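PDB 3E3V: regulatory protein recX from Lactobacillus salivarius, which probably modulates the activity of the recombinase RecA, this chain being the part of the protein with its three three-helix RecX domains. Local coordinates for residues A[108-112]-A[113-117]; A[132-135]-A[136-139]. All blocks are in the same frame, centred on the assembly; numbering follows the deposited sequence.

How the contacts relate
Contacts 1 and 2 come in series along the chain, and each lies at the start of a helix: 108-112 leads into helix 112-129, and the loop segment 132-135 leads into the next one, helix 135-148. Their centres are about 26 Å apart, and their nearest atoms stay about 13 Å from each other, without touching. Segment 113-117 and both segments of contact 2 fall within the third three-helix RecX domain. Contact 1 is partly buried, with side chains against helices 67-81 and 86-94, whereas contact 2 lies on the surface, its centre about 32 Å from that of the chain. Side chains of both touch helix 153-165, which thus serves as a common neighbour for two successive helix starts.

Contact 1: residues A[108-112]-A[113-117]; sequences ILYTD and KLQVE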
loop_
_atom_site.group_PDB
_atom_site.type_symbol
_atom_site.label_atom_id
_atom_site.label_comp_id
_atom_site.label_asym_id
_atom_site.label_seq_id
_atom_site.Cartn_x
_atom_site.Cartn_y
_atom_site.Cartn_z
ATOM N N ILE A 108 -2.337 8.497 5.970
ATOM C CA ILE A 108 -2.151 9.471 7.028
ATOM C C ILE A 108 -1.257 8.875 8.116
ATOM O O ILE A 108 -0.611 9.607 8.864
ATOM C CB ILE A 108 -3.499 9.868 7.655
ATOM C CG1 ILE A 108 -4.390 10.527 6.593
ATOM C CG2 ILE A 108 -3.267 10.781 8.835
ATOM C CD1 ILE A 108 -3.780 11.748 5.944
ATOM N N LEU A 109 -1.217 7.547 8.201
ATOM C CA LEU A 109 -0.385 6.888 9.209
ATOM C C LEU A 109 1.100 7.047 8.910
ATOM O O LEU A 109 1.931 6.958 9.813
ATOM C CB LEU A 109 -0.730 5.396 9.310
ATOM C CG LEU A 109 -2.145 5.039 9.774
ATOM C CD1 LEU A 109 -2.392 3.543 9.557
ATOM C CD2 LEU A 109 -2.325 5.423 11.253
ATOM N N TYR A 110 1.441 7.283 7.645
ATOM C CA TYR A 110 2.849 7.450 7.290
ATOM C C TYR A 110 3.200 8.922 7.463
ATOM O O TYR A 110 3.299 9.669 6.496
ATOM C CB TYR A 110 3.108 7.003 5.841
ATOM C CG TYR A 110 4.527 6.537 5.604
ATOM C CD1 TYR A 110 5.506 6.728 6.575
ATOM C CD2 TYR A 110 4.883 5.889 4.428
ATOM C CE1 TYR A 110 6.787 6.286 6.393
ATOM C CE2 TYR A 110 6.177 5.442 4.230
ATOM C CZ TYR A 110 7.129 5.640 5.218
ATOM O OH TYR A 110 8.424 5.192 5.042
ATOM N N THR A 111 3.375 9.319 8.722
ATOM C CA THR A 111 3.693 10.690 9.094
ATOM C C THR A 111 4.981 11.189 8.447
ATOM O O THR A 111 5.836 10.392 8.031
ATOM C CB THR A 111 3.808 10.832 10.638
ATOM O OG1 THR A 111 4.907 10.047 11.116
ATOM C CG2 THR A 111 2.522 10.349 11.318
ATOM N N ASP A 112 5.118 12.510 8.369
ATOM C CA ASP A 112 6.300 13.119 7.768
ATOM C C ASP A 112 7.576 12.698 8.469
ATOM O O ASP A 112 8.552 12.320 7.818
ATOM C CB ASP A 112 6.194 14.642 7.785
ATOM C CG ASP A 112 5.193 15.165 6.766
ATOM O OD1 ASP A 112 4.544 14.345 6.081
ATOM O OD2 ASP A 112 5.057 16.394 6.648
ATOM N N LYS A 113 7.577 12.753 9.795
ATOM C CA LYS A 113 8.771 12.373 10.534
ATOM C C LYS A 113 9.154 10.915 10.312
ATOM O O LYS A 113 10.333 10.581 10.306
ATOM C CB LYS A 113 8.628 12.681 12.036
ATOM C CG LYS A 113 7.408 12.115 12.735
ATOM C CD LYS A 113 6.097 12.660 12.146
ATOM C CE LYS A 113 6.078 14.175 12.036
ATOM N NZ LYS A 113 4.922 14.597 11.212
ATOM N N LEU A 114 8.175 10.041 10.114
ATOM C CA LEU A 114 8.494 8.638 9.865
ATOM C C LEU A 114 9.067 8.450 8.460
ATOM O O LEU A 114 9.971 7.633 8.256
ATOM C CB LEU A 114 7.253 7.762 10.044
ATOM C CG LEU A 114 6.851 7.606 11.514
ATOM C CD1 LEU A 114 5.489 6.942 11.628
ATOM C CD2 LEU A 114 7.920 6.791 12.237
ATOM N N GLN A 115 8.534 9.203 7.497
ATOM C CA GLN A 115 9.007 9.133 6.115
ATOM C C GLN A 115 10.430 9.645 6.039
ATOM O O GLN A 115 11.289 9.039 5.407
ATOM C CB GLN A 115 8.131 9.989 5.194
ATOM C CG GLN A 115 6.714 9.488 5.025
ATOM C CD GLN A 115 5.918 10.345 4.066
ATOM O OE1 GLN A 115 4.729 10.581 4.277
ATOM N NE2 GLN A 115 6.565 10.810 3.001
ATOM N N VAL A 116 10.672 10.779 6.687
ATOM C CA VAL A 116 11.996 11.387 6.694
ATOM C C VAL A 116 13.022 10.444 7.291
ATOM O O VAL A 116 14.132 10.312 6.767
ATOM C CB VAL A 116 11.996 12.703 7.501
ATOM C CG1 VAL A 116 13.418 13.220 7.682
ATOM C CG2 VAL A 116 11.154 13.724 6.782
ATOM N N GLU A 117 12.644 9.780 8.379
ATOM C CA GLU A 117 13.556 8.864 9.049
ATOM C C GLU A 117 13.903 7.668 8.171
ATOM O O GLU A 117 15.032 7.188 8.199
ATOM C CB GLU A 117 12.956 8.386 10.373
ATOM C CG GLU A 117 14.004 7.937 11.384
ATOM C CD GLU A 117 13.414 7.654 12.750
ATOM O OE1 GLU A 117 12.688 8.530 13.271
ATOM O OE2 GLU A 117 13.682 6.561 13.302
#
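Thr111 caps helix 112-129, and Lys113, Leu114 and Gln115 of the first turn fold back on it and on Tyr110. Chi1 of 64° sets Thr111 OG1 between its backbone N and carbonyl carbon, from where it accepts a weak bond from Leu114 N at 3.4 Å. Thr111 O takes a firmer one from Gln115 N at 3.0 Å, and Asp112 O continues the helical pattern with Val116 N. Lys113, followed outward, curls round the cap: CB stays beside the peptide link to Asp112, CG is near Thr111 OG1, and a bend at chi2 (-62°) brings Lys113 CD onto Thr111 CB at 3.3 Å, tighter than usual. The bend at chi3 (-50°) turns CE back over the Asp112 backbone, ending with Lys113 NZ beside Asp112 N and CB, 3.7 Å from the latter. Although the charges are opposite, Lys113 NZ and Asp112 OD2 remain 4.9 Å apart, so no salt bridge closes. Leu114 brings its CG against Thr111 OG1 from another direction.

On the inner side, Gln115 CG rests over one face of the Tyr110 ring, 3.5 Å from the centroid and offset toward the rim, a CH-pi contact. Leu114 CB meets the same ring at its edge, 4.0 Å from Tyr110 CE1. Tyr110, just before the cap, is the centre of an inverse gamma turn. The ring packs on Met79 of helix 67-81, Ile89 of helix 86-94 and Phe151, while Gln115 and Val116 reach helix 153-165, joining the new helix start to three neighbouring helices.

Contact 2: residues A[132-135]-A[136-139]; sequences HDSY and RNKQ
Two successive backbone bonds, Lys138 N to Ser134 O at 2.9 Å and Gln139 N to Tyr135 O, open the first turn of helix 135-148. Ser134 is its N-cap: OG, turned between the backbone N and the carbonyl carbon (chi1 66°), accepts from Asn137 N at 3.2 Å in a nearly straight bond of 171°. A capping box would return a direct bond from the Asn137 side chain to Ser134 N; here a water takes that place, accepting from Ser134 N at 2.7 Å and donating to Asn137 OD1 at 2.6 Å. Asp133 CB adds an aliphatic touch against Asn137 CB, and its carboxylate makes a long, weak ion pair with Lys141.

One turn on, Gln139 lies across the Tyr135 ring. Its CG stands over the ring centre, 4.2 Å from the centroid, a CH-pi contact, and the amide runs on toward the phenol end, its plane turned 35° from the ring. Gln139 NE2 comes within 3.1 Å of Tyr135 CZ. The hydroxyl itself is hydrogen-bonded to Asp164 of helix 153-165; Asp164 and Ile160 of that helix also touch Gln139. Replacing Gln139 with an alanine would probably leave this ring face without its CG and amide cover, letting the ring turn more freely about chi2, although Asp164 could still hold the hydroxyl.

Together these features make a serine N-cap in which a water links Ser134 N to the Asn137 side chain, followed by an i to i+4 tyrosine-glutamine pair, at the exposed start of a helix in the third three-helix RecX domain.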
loop_
_atom_site.group_PDB
_atom_site.type_symbol
_atom_site.label_atom_id
_atom_site.label_comp_id
_atom_site.label_asym_id
_atom_site.label_seq_id
_atom_site.Cartn_x
_atom_site.Cartn_y
_atom_site.Cartn_z
ATOM N N HIS A 132 32.268 8.910 -4.241
ATOM C CA HIS A 132 33.242 9.500 -5.148
ATOM C C HIS A 132 32.680 10.644 -5.975
ATOM O O HIS A 132 33.441 11.411 -6.558
ATOM C CB HIS A 132 33.822 8.437 -6.081
ATOM C CG HIS A 132 34.820 7.542 -5.421
ATOM N ND1 HIS A 132 34.635 7.026 -4.157
ATOM C CD2 HIS A 132 36.000 7.046 -5.865
ATOM C CE1 HIS A 132 35.658 6.248 -3.850
ATOM N NE2 HIS A 132 36.499 6.244 -4.869
ATOM N N ASP A 133 31.357 10.764 -6.036
ATOM C CA ASP A 133 30.751 11.848 -6.803
ATOM C C ASP A 133 30.889 13.177 -6.076
ATOM O O ASP A 133 31.218 13.222 -4.888
ATOM C CB ASP A 133 29.259 11.603 -7.035
ATOM C CG ASP A 133 28.988 10.381 -7.871
ATOM O OD1 ASP A 133 29.675 10.194 -8.897
ATOM O OD2 ASP A 133 28.075 9.613 -7.502
ATOM N N SER A 134 30.630 14.261 -6.799
ATOM C CA SER A 134 30.678 15.580 -6.194
ATOM C C SER A 134 29.419 15.665 -5.336
ATOM O O SER A 134 28.485 14.892 -5.529
ATOM C CB SER A 134 30.641 16.665 -7.269
ATOM O OG SER A 134 29.395 16.662 -7.948
ATOM N N TYR A 135 29.398 16.589 -4.386
ATOM C CA TYR A 135 28.242 16.764 -3.514
ATOM C C TYR A 135 26.957 16.913 -4.341
ATOM O O TYR A 135 25.923 16.316 -4.036
ATOM C CB TYR A 135 28.462 18.004 -2.652
ATOM C CG TYR A 135 27.336 18.336 -1.704
ATOM C CD1 TYR A 135 27.183 17.652 -0.499
ATOM C CD2 TYR A 135 26.442 19.366 -2.000
ATOM C CE1 TYR A 135 26.170 17.989 0.395
ATOM C CE2 TYR A 135 25.426 19.711 -1.119
ATOM C CZ TYR A 135 25.295 19.021 0.079
ATOM O OH TYR A 135 24.295 19.380 0.963
ATOM N N ARG A 136 27.045 17.705 -5.400
ATOM C CA ARG A 136 25.921 17.959 -6.295
ATOM C C ARG A 136 25.409 16.700 -6.999
ATOM O O ARG A 136 24.220 16.375 -6.919
ATOM C CB ARG A 136 26.342 18.998 -7.332
ATOM C CG ARG A 136 25.273 19.414 -8.315
ATOM C CD ARG A 136 25.855 20.429 -9.291
ATOM N NE ARG A 136 26.936 19.855 -10.093
ATOM C CZ ARG A 136 26.749 19.012 -11.106
ATOM N NH1 ARG A 136 25.518 18.647 -11.446
ATOM N NH2 ARG A 136 27.786 18.531 -11.779
ATOM N N ASN A 137 26.301 15.995 -7.693
ATOM C CA ASN A 137 25.916 14.774 -8.403
ATOM C C ASN A 137 25.413 13.725 -7.425
ATOM O O ASN A 137 24.549 12.919 -7.753
ATOM C CB ASN A 137 27.107 14.211 -9.184
ATOM C CG ASN A 137 27.460 15.046 -10.398
ATOM O OD1 ASN A 137 28.481 14.817 -11.046
ATOM N ND2 ASN A 137 26.615 16.015 -10.715
ATOM N N LYS A 138 25.965 13.746 -6.221
ATOM C CA LYS A 138 25.584 12.802 -5.191
ATOM C C LYS A 138 24.127 13.020 -4.783
ATOM O O LYS A 138 23.328 12.087 -4.796
ATOM C CB LYS A 138 26.501 12.965 -3.982
ATOM C CG LYS A 138 26.360 11.881 -2.936
ATOM C CD LYS A 138 27.114 12.242 -1.662
ATOM C CE LYS A 138 28.612 12.399 -1.891
ATOM N NZ LYS A 138 29.323 12.831 -0.647
ATOM N N GLN A 139 23.784 14.256 -4.423
ATOM C CA GLN A 139 22.420 14.583 -4.013
ATOM C C GLN A 139 21.393 14.374 -5.120
ATOM O O GLN A 139 20.251 13.985 -4.851
ATOM C CB GLN A 139 22.338 16.024 -3.508
ATOM C CG GLN A 139 23.205 16.278 -2.288
ATOM C CD GLN A 139 22.709 17.445 -1.461
ATOM O OE1 GLN A 139 22.290 18.478 -1.996
ATOM N NE2 GLN A 139 22.764 17.292 -0.145
HETATM O O HOH W 1 30.383 13.983 -9.491
#